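Local structure of sulfhydryl oxidase 1 (Homo sapiens, 3LLK) at residues F85-T88 and A89-R93; S194-N197 and R198-R202; V236-V239 and E240-L243; K247-S251 and P252-I256. The protein catalyses, as an FAD-dependent sulfhydryl oxidase, the oxidation of thiols to disulfides with transfer of electrons to molecular oxygen. All blocks are in the same frame, centred on the assembly; numbering follows the deposited sequence.

Contact 1 of 4, residues F85-T88 and A89-R93; sequences FFKT and ALDDR
K87 and D91 form an i to i+4 salt bridge along the last two turns of the α-helix 83-92, their side chains meeting at an angle on its surface. The bridge runs 2.9 Å from K87 NZ to D91 OD2, on the syn lone pair of that oxygen. The K87 chain stays extended until a bend at chi4 (-61°) turns the ammonium group back to the carboxylate. The other oxygen, D91 OD1, is held by R28 of helix 16-30, so each carboxylate oxygen has its own basic partner, and the group ties this helix to helix 16-30.

In the apolar pair F86 and L90, the isobutyl group of L90 lies over one face of the F86 ring, toward its rim, with L90 CD1 3.9 Å from F86 CE2. L27 of helix 16-30 touches both residues, and W72 of helix 60-75 packs against F86 and A89.

Backbone bonds give the regular spacing, from A89 N to F85 O through D92 N to T88 O. R93 has left the helical conformation, yet its side chain returns to the last turn: R93 NH1 donates in the guanidinium plane to A89 O at 2.9 Å, an oxygen that also accepts from R93 N.

Contact 2 of 4, residues S194-N197 and R198-R202; sequences SSHN and RVNAR. With FAD (flavin-adenine dinucleotide), chain D.
N200 ND2 is gripped by two acceptors, N197 OD1 and FAD N7A, each 3.0 Å away, and thereby couples one turn of helix 185-203 to the adenine of the cofactor. This helix belongs to the FAD-binding helical domain of the Erv1/Alr family. The bond from N200 ND2 to the adenine N7A is the straighter of the two, 158° at the hydrogen, and that to N197 OD1 is more bent. The two amide planes stand 66° apart, and W218 O takes a bond from N197 ND2, which fixes the rotation of the N197 amide.

H196 serves both the base and the pyrophosphate. A chi1 of -172° swings its imidazole away from its own backbone N to the adenine, and FAD C5A lies over one face, toward the rim of the ring. H196 NE2 donates to the phosphate oxygen FAD O2A at 2.8 Å, while ND1 is hydrogen-bonded to H127 NE2, so both ring nitrogens are engaged and the ring is held against turning.

Backbone bonds, such as N200 N to H196 O, set the spacing of these groups. On another side of the helix, S195 OG is hydrogen-bonded to W191 O, and a water donates to S195 OG at 2.8 Å and accepts from R198 NH1 at 3.2 Å.

Contact 3 of 4, residues V236-V239 and E240-L243; sequences VWDV and EATL
D238 is bonded to the first turn of the following helix through both its side chain and its carbonyl. The side-chain bond runs from A241 N to D238 OD1, 2.9 Å long and almost straight, with 176° at the hydrogen. It meets the oxygen from above the carboxylate plane. D238 reaches this place because a fully trans first torsion (chi1 179°) swings the carboxylate forward over the start of the helix. The negative group thus sits by the N-terminal end of the helix dipole, an arrangement that would be expected to favour its charged form.

The carbonyl oxygen D238 O is shared by two donors of one residue. T242 N approaches nearly along the C=O axis at 2.8 Å, whereas T242 OG1 comes in at 2.7 Å from above the carbonyl plane. The threonine hydroxyl is turned to the carbonyl by a chi1 of -62°, beside its own backbone N. The bond from A241 N to D238 OD1 makes D238 the N-cap of helix 239-249, and the bonds of T242 to its carbonyl add to this hold. The next backbone bond, from L243 N to V239 O, carries the helical pattern onward.

Van der Waals contacts flank the cap. The methyl A241 CB lies 3.5 Å from D238 CG, on the same face of the carboxylate as A241 N. W237, just before the cap, brings CE3 to 3.8 Å from T242 OG1, the two side chains crossing at about a right angle. Its indole is wedged between loop and helix: it meets W193 of helix 185-203 edge-to-face and also touches N197 there, and its ring meets that of H228.

Contact 4 of 4, residues K247-S251 and P252-I256; sequences KAHFS and PSNII. With FAD (flavin-adenine dinucleotide), chain D.
N254 ND2 donates to H249 O at 2.8 Å, in the carbonyl plane and on a lone pair, so an asparagine side chain ties the last residue of helix 239-249 to the chain that turns away from it. With CG of N254 anti to the backbone N (chi1 -161°), the amide is carried back toward the helix. The same nitrogen sits over one face of the H249 imidazole, toward its rim and 3.8 Å from H249 ND1, with the ring and amide planes 62° apart. N254 ND2 has a second acceptor in S12 O, beyond the two segments.

The backbone of N254 is held as well: N254 N bonds to S251 O at 2.9 Å, approaching from above the carbonyl plane. S251 itself is pinned back to the helix by its hydroxyl, which donates to A248 O at 2.8 Å. S253 OG lies 3.2 Å from S251 OG.

Next to this, F250 is the centre of an inverse gamma turn. H249 CD2 lies over the centre of one face of its ring, 3.5 Å above the plane. F250 CZ approaches the adenine at FAD N3A, 3.5 Å away, with this nitrogen at the edge of the phenyl ring and in its plane. The result is a helix end that lines the adenine side of the FAD pocket and passes, through a 3-10 turn at 252-254, into strand 255-256, which pairs in parallel with strand 14-15.

Along the chain the four contacts follow in series. QSOX contains a pseudo-dimer of functional and degenerate sulfhydryl oxidase domains; contact 1, on helix 83-92, lies within the first of two oxidase-family regions, its centre about 36 Å from that of contact 2, across the centre of the chain. Contacts 2 and 3 have centres about 16 Å apart and touch where N197 packs on W237. Contacts 3 and 4 start and finish the same helix, 239-249, with centres about 18 Å apart. Contacts 2 and 4 do not touch each other, yet both reach FAD, so helix 185-203 and the end of helix 239-249 both contribute to the adenine side of the pocket.

Contact 1 of 4, residues F85-T88 and A89-R93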
loop_
_atom_site.group_PDB
_atom_site.type_symbol
_atom_site.label_atom_id
_atom_site.label_comp_id
_atom_site.label_asym_id
_atom_site.label_seq_id
_atom_site.Cartn_x
_atom_site.Cartn_y
_atom_site.Cartn_z
ATOM N N PHE A 85 -13.308 18.543 -10.036
ATOM C CA PHE A 85 -14.610 17.931 -9.812
ATOM C C PHE A 85 -14.494 16.818 -8.761
ATOM O O PHE A 85 -15.393 16.626 -7.948
ATOM C CB PHE A 85 -15.131 17.365 -11.135
ATOM C CG PHE A 85 -16.572 16.947 -11.096
ATOM C CD1 PHE A 85 -17.541 17.787 -10.551
ATOM C CD2 PHE A 85 -16.968 15.727 -11.632
ATOM C CE1 PHE A 85 -18.891 17.418 -10.542
ATOM C CE2 PHE A 85 -18.315 15.347 -11.628
ATOM C CZ PHE A 85 -19.275 16.192 -11.084
ATOM N N PHE A 86 -13.383 16.086 -8.791
ATOM C CA PHE A 86 -13.134 15.017 -7.825
ATOM C C PHE A 86 -12.859 15.638 -6.447
ATOM O O PHE A 86 -13.270 15.099 -5.424
ATOM C CB PHE A 86 -11.929 14.185 -8.274
ATOM C CG PHE A 86 -11.627 12.987 -7.392
ATOM C CD1 PHE A 86 -12.516 11.924 -7.309
ATOM C CD2 PHE A 86 -10.421 12.905 -6.698
ATOM C CE1 PHE A 86 -12.209 10.781 -6.553
ATOM C CE2 PHE A 86 -10.098 11.769 -5.938
ATOM C CZ PHE A 86 -10.998 10.704 -5.870
ATOM N N LYS A 87 -12.164 16.775 -6.427
ATOM C CA LYS A 87 -11.847 17.467 -5.172
ATOM C C LYS A 87 -13.130 17.915 -4.476
ATOM O O LYS A 87 -13.232 17.883 -3.241
ATOM C CB LYS A 87 -10.976 18.698 -5.430
ATOM C CG LYS A 87 -10.794 19.601 -4.210
ATOM C CD LYS A 87 -9.862 20.762 -4.510
ATOM C CE LYS A 87 -9.765 21.705 -3.332
ATOM N NZ LYS A 87 -11.104 22.281 -3.008
ATOM N N THR A 88 -14.093 18.360 -5.278
ATOM C CA THR A 88 -15.370 18.806 -4.751
ATOM C C THR A 88 -16.094 17.629 -4.103
ATOM O O THR A 88 -16.723 17.790 -3.057
ATOM C CB THR A 88 -16.237 19.424 -5.866
ATOM O OG1 THR A 88 -15.580 20.595 -6.373
ATOM C CG2 THR A 88 -17.605 19.816 -5.336
ATOM N N ALA A 89 -15.986 16.448 -4.713
ATOM C CA ALA A 89 -16.626 15.249 -4.182
ATOM C C ALA A 89 -15.993 14.843 -2.846
ATOM O O ALA A 89 -16.683 14.379 -1.935
ATOM C CB ALA A 89 -16.518 14.102 -5.191
ATOM N N LEU A 90 -14.677 15.009 -2.742
ATOM C CA LEU A 90 -13.952 14.690 -1.515
ATOM C C LEU A 90 -14.376 15.681 -0.429
ATOM O O LEU A 90 -14.674 15.285 0.698
ATOM C CB LEU A 90 -12.436 14.798 -1.733
ATOM C CG LEU A 90 -11.764 13.861 -2.745
ATOM C CD1 LEU A 90 -10.285 14.185 -2.828
ATOM C CD2 LEU A 90 -11.963 12.409 -2.329
ATOM N N ASP A 91 -14.407 16.967 -0.778
ATOM C CA ASP A 91 -14.790 18.012 0.172
ATOM C C ASP A 91 -16.219 17.791 0.664
ATOM O O ASP A 91 -16.489 17.913 1.854
ATOM C CB ASP A 91 -14.689 19.410 -0.459
ATOM C CG ASP A 91 -13.277 19.758 -0.917
ATOM O OD1 ASP A 91 -12.306 19.133 -0.433
ATOM O OD2 ASP A 91 -13.139 20.678 -1.758
ATOM N N ASP A 92 -17.125 17.455 -0.254
ATOM C CA ASP A 92 -18.523 17.217 0.100
ATOM C C ASP A 92 -18.668 16.061 1.073
ATOM O O ASP A 92 -19.574 16.050 1.911
ATOM C CB ASP A 92 -19.361 16.920 -1.141
ATOM C CG ASP A 92 -19.635 18.157 -1.965
ATOM O OD1 ASP A 92 -19.271 19.264 -1.511
ATOM O OD2 ASP A 92 -20.218 18.017 -3.059
ATOM N N ARG A 93 -17.765 15.095 0.958
ATOM C CA ARG A 93 -17.794 13.928 1.818
ATOM C C ARG A 93 -16.914 14.105 3.053
ATOM O O ARG A 93 -16.609 13.147 3.758
ATOM C CB ARG A 93 -17.406 12.701 0.995
ATOM C CG ARG A 93 -18.467 12.421 -0.065
ATOM C CD ARG A 93 -18.054 11.419 -1.137
ATOM N NE ARG A 93 -19.160 11.193 -2.067
ATOM C CZ ARG A 93 -19.654 12.109 -2.902
ATOM N NH1 ARG A 93 -19.137 13.331 -2.948
ATOM N NH2 ARG A 93 -20.693 11.811 -3.675
#

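Contact 2 of 4, residues S194-N197 and R198-R202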
loop_
_atom_site.group_PDB
_atom_site.type_symbol
_atom_site.label_atom_id
_atom_site.label_comp_id
_atom_site.label_asym_id
_atom_site.label_seq_id
_atom_site.Cartn_x
_atom_site.Cartn_y
_atom_site.Cartn_z
ATOM N N SER A 194 8.000 -10.690 -1.304
ATOM C CA SER A 194 9.322 -10.949 -1.861
ATOM C C SER A 194 9.747 -9.847 -2.819
ATOM O O SER A 194 10.928 -9.526 -2.902
ATOM C CB SER A 194 9.367 -12.319 -2.557
ATOM O OG SER A 194 8.512 -12.364 -3.674
ATOM N N SER A 195 8.796 -9.264 -3.542
ATOM C CA SER A 195 9.135 -8.182 -4.460
ATOM C C SER A 195 9.635 -6.983 -3.648
ATOM O O SER A 195 10.554 -6.277 -4.054
ATOM C CB SER A 195 7.920 -7.778 -5.304
ATOM O OG SER A 195 7.631 -8.744 -6.313
ATOM N N HIS A 196 9.031 -6.764 -2.485
ATOM C CA HIS A 196 9.442 -5.663 -1.628
ATOM C C HIS A 196 10.870 -5.935 -1.126
ATOM O O HIS A 196 11.698 -5.022 -1.043
ATOM C CB HIS A 196 8.449 -5.522 -0.465
ATOM C CG HIS A 196 8.658 -4.299 0.376
ATOM N ND1 HIS A 196 7.747 -3.893 1.328
ATOM C CD2 HIS A 196 9.673 -3.402 0.421
ATOM C CE1 HIS A 196 8.191 -2.797 1.922
ATOM N NE2 HIS A 196 9.358 -2.480 1.392
ATOM N N ASN A 197 11.177 -7.193 -0.814
ATOM C CA ASN A 197 12.523 -7.500 -0.349
ATOM C C ASN A 197 13.566 -7.320 -1.447
ATOM O O ASN A 197 14.711 -6.959 -1.174
ATOM C CB ASN A 197 12.590 -8.907 0.260
ATOM C CG ASN A 197 12.295 -8.901 1.764
ATOM O OD1 ASN A 197 12.583 -7.922 2.452
ATOM N ND2 ASN A 197 11.744 -9.995 2.278
ATOM N N ARG A 198 13.176 -7.539 -2.696
ATOM C CA ARG A 198 14.115 -7.361 -3.799
ATOM C C ARG A 198 14.463 -5.867 -3.903
ATOM O O ARG A 198 15.577 -5.496 -4.279
ATOM C CB ARG A 198 13.497 -7.864 -5.097
ATOM C CG ARG A 198 13.189 -9.362 -5.087
ATOM C CD ARG A 198 12.707 -9.812 -6.456
ATOM N NE ARG A 198 13.761 -9.656 -7.446
ATOM C CZ ARG A 198 13.558 -9.298 -8.709
ATOM N NH1 ARG A 198 12.330 -9.051 -9.139
ATOM N NH2 ARG A 198 14.586 -9.196 -9.542
ATOM N N VAL A 199 13.496 -5.018 -3.563
ATOM C CA VAL A 199 13.700 -3.573 -3.577
ATOM C C VAL A 199 14.575 -3.217 -2.381
ATOM O O VAL A 199 15.482 -2.382 -2.483
ATOM C CB VAL A 199 12.347 -2.801 -3.474
ATOM C CG1 VAL A 199 12.597 -1.309 -3.242
ATOM C CG2 VAL A 199 11.553 -2.991 -4.762
ATOM N N ASN A 200 14.304 -3.864 -1.249
ATOM C CA ASN A 200 15.071 -3.617 -0.038
ATOM C C ASN A 200 16.554 -3.885 -0.275
ATOM O O ASN A 200 17.414 -3.130 0.187
ATOM C CB ASN A 200 14.571 -4.498 1.121
ATOM C CG ASN A 200 13.229 -4.041 1.671
ATOM O OD1 ASN A 200 12.777 -2.929 1.396
ATOM N ND2 ASN A 200 12.588 -4.899 2.464
ATOM N N ALA A 201 16.845 -4.960 -1.001
ATOM C CA ALA A 201 18.221 -5.338 -1.290
ATOM C C ALA A 201 18.970 -4.274 -2.095
ATOM O O ALA A 201 20.117 -3.960 -1.784
ATOM C CB ALA A 201 18.254 -6.679 -2.027
ATOM N N ARG A 202 18.329 -3.724 -3.123
ATOM C CA ARG A 202 18.971 -2.699 -3.944
ATOM C C ARG A 202 19.169 -1.383 -3.208
ATOM O O ARG A 202 20.104 -0.640 -3.517
ATOM C CB ARG A 202 18.167 -2.406 -5.220
ATOM C CG ARG A 202 18.468 -3.313 -6.401
ATOM C CD ARG A 202 17.710 -4.601 -6.289
ATOM N NE ARG A 202 17.955 -5.489 -7.419
ATOM C CZ ARG A 202 17.506 -6.736 -7.475
ATOM N NH1 ARG A 202 16.793 -7.218 -6.465
ATOM N NH2 ARG A 202 17.783 -7.499 -8.525
HETATM P PA FAD D . 9.691 0.695 3.405
HETATM O O1A FAD D . 8.872 1.841 2.924
HETATM O O2A FAD D . 10.508 -0.158 2.500
HETATM O O5B FAD D . 8.818 -0.281 4.268
HETATM C C5B FAD D . 7.605 0.058 4.943
HETATM C C4B FAD D . 7.621 -0.884 6.118
HETATM O O4B FAD D . 6.955 -2.086 5.644
HETATM C C3B FAD D . 8.800 -1.226 7.055
HETATM O O3B FAD D . 9.083 -0.274 8.080
HETATM C C2B FAD D . 8.407 -2.569 7.474
HETATM O O2B FAD D . 7.594 -2.631 8.606
HETATM C C1B FAD D . 7.625 -3.170 6.296
HETATM N N9A FAD D . 8.309 -3.960 5.321
HETATM C C8A FAD D . 9.654 -3.981 4.866
HETATM N N7A FAD D . 9.946 -4.872 3.978
HETATM C C5A FAD D . 8.729 -5.521 3.813
HETATM C C6A FAD D . 8.404 -6.628 3.006
HETATM N N6A FAD D . 9.296 -7.272 2.242
HETATM N N1A FAD D . 7.118 -7.134 3.016
HETATM C C2A FAD D . 6.140 -6.657 3.833
HETATM N N3A FAD D . 6.456 -5.556 4.643
HETATM C C4A FAD D . 7.783 -5.025 4.588
HETATM N N1 FAD D . 12.844 4.112 -3.681
HETATM C C2 FAD D . 14.032 4.315 -4.351
HETATM O O2 FAD D . 14.839 5.101 -3.828
HETATM N N3 FAD D . 14.088 3.547 -5.507
HETATM C C4 FAD D . 13.116 2.652 -6.018
HETATM O O4 FAD D . 13.315 2.057 -7.129
HETATM C C4X FAD D . 11.961 2.523 -5.274
HETATM N N5 FAD D . 10.872 1.726 -5.755
HETATM C C5X FAD D . 9.611 1.636 -5.107
HETATM C C6 FAD D . 8.584 0.913 -5.743
HETATM C C7 FAD D . 7.331 0.806 -5.076
HETATM C C7M FAD D . 6.264 0.008 -5.827
HETATM C C8 FAD D . 7.113 1.408 -3.801
HETATM C C8M FAD D . 5.879 1.379 -2.922
HETATM C C9 FAD D . 8.144 2.146 -3.220
HETATM C C9A FAD D . 9.412 2.353 -3.824
HETATM N N10 FAD D . 10.644 3.067 -3.397
HETATM C C10 FAD D . 11.822 3.275 -4.065
HETATM C "C1'" FAD D . 10.645 3.517 -2.040
HETATM C "C2'" FAD D . 11.168 2.598 -0.979
HETATM O "O2'" FAD D . 10.781 1.228 -1.254
HETATM C "C3'" FAD D . 10.806 2.884 0.447
HETATM O "O3'" FAD D . 9.393 2.977 0.580
HETATM C "C4'" FAD D . 11.480 4.025 1.191
HETATM O "O4'" FAD D . 12.904 4.078 0.875
HETATM C "C5'" FAD D . 11.261 4.134 2.638
HETATM O "O5'" FAD D . 11.865 2.985 3.236
HETATM P P FAD D . 11.586 2.480 4.677
HETATM O O1P FAD D . 12.908 2.048 5.135
HETATM O O2P FAD D . 10.917 3.494 5.533
HETATM O O3P FAD D . 10.609 1.202 4.607
HETATM O O HOH W 1 9.600 -10.047 -7.748
#

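Contact 3 of 4, residues V236-V239 and E240-L243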
loop_
_atom_site.group_PDB
_atom_site.type_symbol
_atom_site.label_atom_id
_atom_site.label_comp_id
_atom_site.label_asym_id
_atom_site.label_seq_id
_atom_site.Cartn_x
_atom_site.Cartn_y
_atom_site.Cartn_z
ATOM N N VAL A 236 16.150 -19.697 2.125
ATOM C CA VAL A 236 16.372 -18.754 3.209
ATOM C C VAL A 236 15.119 -18.620 4.056
ATOM O O VAL A 236 15.170 -18.689 5.286
ATOM C CB VAL A 236 16.754 -17.356 2.660
ATOM C CG1 VAL A 236 16.547 -16.291 3.734
ATOM C CG2 VAL A 236 18.205 -17.360 2.211
ATOM N N TRP A 237 13.989 -18.442 3.385
ATOM C CA TRP A 237 12.721 -18.267 4.070
ATOM C C TRP A 237 11.817 -19.492 4.156
ATOM O O TRP A 237 11.711 -20.276 3.212
ATOM C CB TRP A 237 11.911 -17.154 3.396
ATOM C CG TRP A 237 12.578 -15.822 3.360
ATOM C CD1 TRP A 237 13.296 -15.290 2.329
ATOM C CD2 TRP A 237 12.586 -14.847 4.404
ATOM N NE1 TRP A 237 13.748 -14.038 2.667
ATOM C CE2 TRP A 237 13.328 -13.742 3.937
ATOM C CE3 TRP A 237 12.035 -14.801 5.692
ATOM C CZ2 TRP A 237 13.537 -12.597 4.715
ATOM C CZ3 TRP A 237 12.242 -13.662 6.467
ATOM C CH2 TRP A 237 12.988 -12.576 5.973
ATOM N N ASP A 238 11.159 -19.637 5.300
ATOM C CA ASP A 238 10.183 -20.699 5.479
ATOM C C ASP A 238 8.925 -20.023 4.937
ATOM O O ASP A 238 8.315 -19.204 5.616
ATOM C CB ASP A 238 9.984 -21.024 6.959
ATOM C CG ASP A 238 8.952 -22.124 7.182
ATOM O OD1 ASP A 238 7.940 -22.148 6.448
ATOM O OD2 ASP A 238 9.143 -22.953 8.098
ATOM N N VAL A 239 8.566 -20.338 3.701
ATOM C CA VAL A 239 7.401 -19.749 3.057
ATOM C C VAL A 239 6.086 -19.904 3.823
ATOM O O VAL A 239 5.265 -18.983 3.850
ATOM C CB VAL A 239 7.235 -20.322 1.642
ATOM C CG1 VAL A 239 5.884 -19.944 1.077
ATOM C CG2 VAL A 239 8.348 -19.791 0.750
ATOM N N GLU A 240 5.876 -21.059 4.446
ATOM C CA GLU A 240 4.644 -21.273 5.195
ATOM C C GLU A 240 4.625 -20.415 6.450
ATOM O O GLU A 240 3.629 -19.757 6.752
ATOM C CB GLU A 240 4.495 -22.746 5.589
ATOM C CG GLU A 240 4.352 -23.692 4.423
ATOM C CD GLU A 240 3.937 -25.083 4.868
ATOM O OE1 GLU A 240 3.892 -25.994 4.008
ATOM O OE2 GLU A 240 3.652 -25.256 6.079
ATOM N N ALA A 241 5.727 -20.428 7.190
ATOM C CA ALA A 241 5.804 -19.633 8.409
ATOM C C ALA A 241 5.673 -18.146 8.061
ATOM O O ALA A 241 4.973 -17.401 8.742
ATOM C CB ALA A 241 7.139 -19.897 9.130
ATOM N N THR A 242 6.356 -17.735 6.997
ATOM C CA THR A 242 6.341 -16.348 6.533
ATOM C C THR A 242 4.912 -15.921 6.172
ATOM O O THR A 242 4.464 -14.837 6.547
ATOM C CB THR A 242 7.281 -16.181 5.310
ATOM O OG1 THR A 242 8.626 -16.488 5.707
ATOM C CG2 THR A 242 7.236 -14.740 4.760
ATOM N N LEU A 243 4.187 -16.779 5.462
ATOM C CA LEU A 243 2.808 -16.457 5.091
ATOM C C LEU A 243 1.964 -16.207 6.342
ATOM O O LEU A 243 1.200 -15.242 6.400
ATOM C CB LEU A 243 2.186 -17.592 4.261
ATOM C CG LEU A 243 0.735 -17.363 3.807
ATOM C CD1 LEU A 243 0.659 -16.104 2.923
ATOM C CD2 LEU A 243 0.235 -18.594 3.052
#

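Contact 4 of 4, residues K247-S251 and P252-I256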
loop_
_atom_site.group_PDB
_atom_site.type_symbol
_atom_site.label_atom_id
_atom_site.label_comp_id
_atom_site.label_asym_id
_atom_site.label_seq_id
_atom_site.Cartn_x
_atom_site.Cartn_y
_atom_site.Cartn_z
ATOM N N LYS A 247 0.054 -12.760 7.571
ATOM C CA LYS A 247 -1.373 -12.693 7.882
ATOM C C LYS A 247 -1.608 -12.145 9.288
ATOM O O LYS A 247 -2.595 -11.451 9.536
ATOM C CB LYS A 247 -2.014 -14.072 7.730
ATOM C CG LYS A 247 -2.141 -14.540 6.277
ATOM C CD LYS A 247 -2.677 -15.977 6.203
ATOM C CE LYS A 247 -2.782 -16.496 4.774
ATOM N NZ LYS A 247 -4.063 -16.107 4.126
ATOM N N ALA A 248 -0.693 -12.446 10.203
ATOM C CA ALA A 248 -0.797 -11.959 11.574
ATOM C C ALA A 248 -0.383 -10.492 11.672
ATOM O O ALA A 248 -1.037 -9.696 12.344
ATOM C CB ALA A 248 0.087 -12.803 12.498
ATOM N N HIS A 249 0.709 -10.139 10.999
ATOM C CA HIS A 249 1.232 -8.775 11.041
ATOM C C HIS A 249 0.296 -7.745 10.405
ATOM O O HIS A 249 -0.026 -6.713 11.011
ATOM C CB HIS A 249 2.603 -8.730 10.358
ATOM C CG HIS A 249 3.270 -7.397 10.448
ATOM N ND1 HIS A 249 4.001 -7.001 11.548
ATOM C CD2 HIS A 249 3.275 -6.343 9.595
ATOM C CE1 HIS A 249 4.427 -5.764 11.369
ATOM N NE2 HIS A 249 4.000 -5.341 10.193
ATOM N N PHE A 250 -0.141 -8.019 9.185
ATOM C CA PHE A 250 -1.045 -7.106 8.492
ATOM C C PHE A 250 -2.507 -7.470 8.745
ATOM O O PHE A 250 -3.245 -7.795 7.815
ATOM C CB PHE A 250 -0.748 -7.129 6.989
ATOM C CG PHE A 250 0.629 -6.636 6.641
ATOM C CD1 PHE A 250 0.944 -5.285 6.743
ATOM C CD2 PHE A 250 1.607 -7.519 6.204
ATOM C CE1 PHE A 250 2.219 -4.816 6.407
ATOM C CE2 PHE A 250 2.888 -7.062 5.864
ATOM C CZ PHE A 250 3.190 -5.701 5.969
ATOM N N SER A 251 -2.915 -7.414 10.010
ATOM C CA SER A 251 -4.289 -7.741 10.398
ATOM C C SER A 251 -4.877 -6.624 11.256
ATOM O O SER A 251 -4.152 -5.910 11.953
ATOM C CB SER A 251 -4.324 -9.058 11.186
ATOM O OG SER A 251 -3.734 -8.890 12.463
ATOM N N PRO A 252 -6.208 -6.466 11.223
ATOM C CA PRO A 252 -6.882 -5.426 12.002
ATOM C C PRO A 252 -6.519 -5.420 13.485
ATOM O O PRO A 252 -6.425 -4.357 14.095
ATOM C CB PRO A 252 -8.361 -5.717 11.759
ATOM C CG PRO A 252 -8.361 -6.283 10.364
ATOM C CD PRO A 252 -7.173 -7.215 10.393
ATOM N N SER A 253 -6.299 -6.599 14.058
ATOM C CA SER A 253 -5.960 -6.686 15.478
ATOM C C SER A 253 -4.572 -6.143 15.783
ATOM O O SER A 253 -4.290 -5.754 16.918
ATOM C CB SER A 253 -6.066 -8.133 15.981
ATOM O OG SER A 253 -5.128 -8.987 15.342
ATOM N N ASN A 254 -3.710 -6.102 14.775
ATOM C CA ASN A 254 -2.354 -5.599 14.954
ATOM C C ASN A 254 -2.242 -4.099 14.675
ATOM O O ASN A 254 -1.137 -3.553 14.597
ATOM C CB ASN A 254 -1.388 -6.372 14.048
ATOM C CG ASN A 254 0.049 -6.240 14.496
ATOM O OD1 ASN A 254 0.332 -6.310 15.691
ATOM N ND2 ASN A 254 0.968 -6.066 13.546
ATOM N N ILE A 255 -3.381 -3.430 14.519
ATOM C CA ILE A 255 -3.363 -1.993 14.263
ATOM C C ILE A 255 -3.548 -1.216 15.554
ATOM O O ILE A 255 -4.435 -1.525 16.355
ATOM C CB ILE A 255 -4.495 -1.544 13.308
ATOM C CG1 ILE A 255 -4.366 -2.231 11.950
ATOM C CG2 ILE A 255 -4.421 -0.036 13.094
ATOM C CD1 ILE A 255 -5.482 -1.845 10.999
ATOM N N ILE A 256 -2.715 -0.202 15.750
ATOM C CA ILE A 256 -2.810 0.645 16.928
ATOM C C ILE A 256 -3.584 1.893 16.511
ATOM O O ILE A 256 -3.171 2.624 15.600
ATOM C CB ILE A 256 -1.407 1.025 17.448
ATOM C CG1 ILE A 256 -0.720 -0.223 18.005
ATOM C CG2 ILE A 256 -1.507 2.115 18.506
ATOM C CD1 ILE A 256 0.692 0.013 18.446
HETATM P PA FAD D . 9.691 0.695 3.405
HETATM O O1A FAD D . 8.872 1.841 2.924
HETATM O O2A FAD D . 10.508 -0.158 2.500
HETATM O O5B FAD D . 8.818 -0.281 4.268
HETATM C C5B FAD D . 7.605 0.058 4.943
HETATM C C4B FAD D . 7.621 -0.884 6.118
HETATM O O4B FAD D . 6.955 -2.086 5.644
HETATM C C3B FAD D . 8.800 -1.226 7.055
HETATM O O3B FAD D . 9.083 -0.274 8.080
HETATM C C2B FAD D . 8.407 -2.569 7.474
HETATM O O2B FAD D . 7.594 -2.631 8.606
HETATM C C1B FAD D . 7.625 -3.170 6.296
HETATM N N9A FAD D . 8.309 -3.960 5.321
HETATM C C8A FAD D . 9.654 -3.981 4.866
HETATM N N7A FAD D . 9.946 -4.872 3.978
HETATM C C5A FAD D . 8.729 -5.521 3.813
HETATM C C6A FAD D . 8.404 -6.628 3.006
HETATM N N6A FAD D . 9.296 -7.272 2.242
HETATM N N1A FAD D . 7.118 -7.134 3.016
HETATM C C2A FAD D . 6.140 -6.657 3.833
HETATM N N3A FAD D . 6.456 -5.556 4.643
HETATM C C4A FAD D . 7.783 -5.025 4.588
HETATM N N1 FAD D . 12.844 4.112 -3.681
HETATM C C2 FAD D . 14.032 4.315 -4.351
HETATM O O2 FAD D . 14.839 5.101 -3.828
HETATM N N3 FAD D . 14.088 3.547 -5.507
HETATM C C4 FAD D . 13.116 2.652 -6.018
HETATM O O4 FAD D . 13.315 2.057 -7.129
HETATM C C4X FAD D . 11.961 2.523 -5.274
HETATM N N5 FAD D . 10.872 1.726 -5.755
HETATM C C5X FAD D . 9.611 1.636 -5.107
HETATM C C6 FAD D . 8.584 0.913 -5.743
HETATM C C7 FAD D . 7.331 0.806 -5.076
HETATM C C7M FAD D . 6.264 0.008 -5.827
HETATM C C8 FAD D . 7.113 1.408 -3.801
HETATM C C8M FAD D . 5.879 1.379 -2.922
HETATM C C9 FAD D . 8.144 2.146 -3.220
HETATM C C9A FAD D . 9.412 2.353 -3.824
HETATM N N10 FAD D . 10.644 3.067 -3.397
HETATM C C10 FAD D . 11.822 3.275 -4.065
HETATM C "C1'" FAD D . 10.645 3.517 -2.040
HETATM C "C2'" FAD D . 11.168 2.598 -0.979
HETATM O "O2'" FAD D . 10.781 1.228 -1.254
HETATM C "C3'" FAD D . 10.806 2.884 0.447
HETATM O "O3'" FAD D . 9.393 2.977 0.580
HETATM C "C4'" FAD D . 11.480 4.025 1.191
HETATM O "O4'" FAD D . 12.904 4.078 0.875
HETATM C "C5'" FAD D . 11.261 4.134 2.638
HETATM O "O5'" FAD D . 11.865 2.985 3.236
HETATM P P FAD D . 11.586 2.480 4.677
HETATM O O1P FAD D . 12.908 2.048 5.135
HETATM O O2P FAD D . 10.917 3.494 5.533
HETATM O O3P FAD D . 10.609 1.202 4.607
#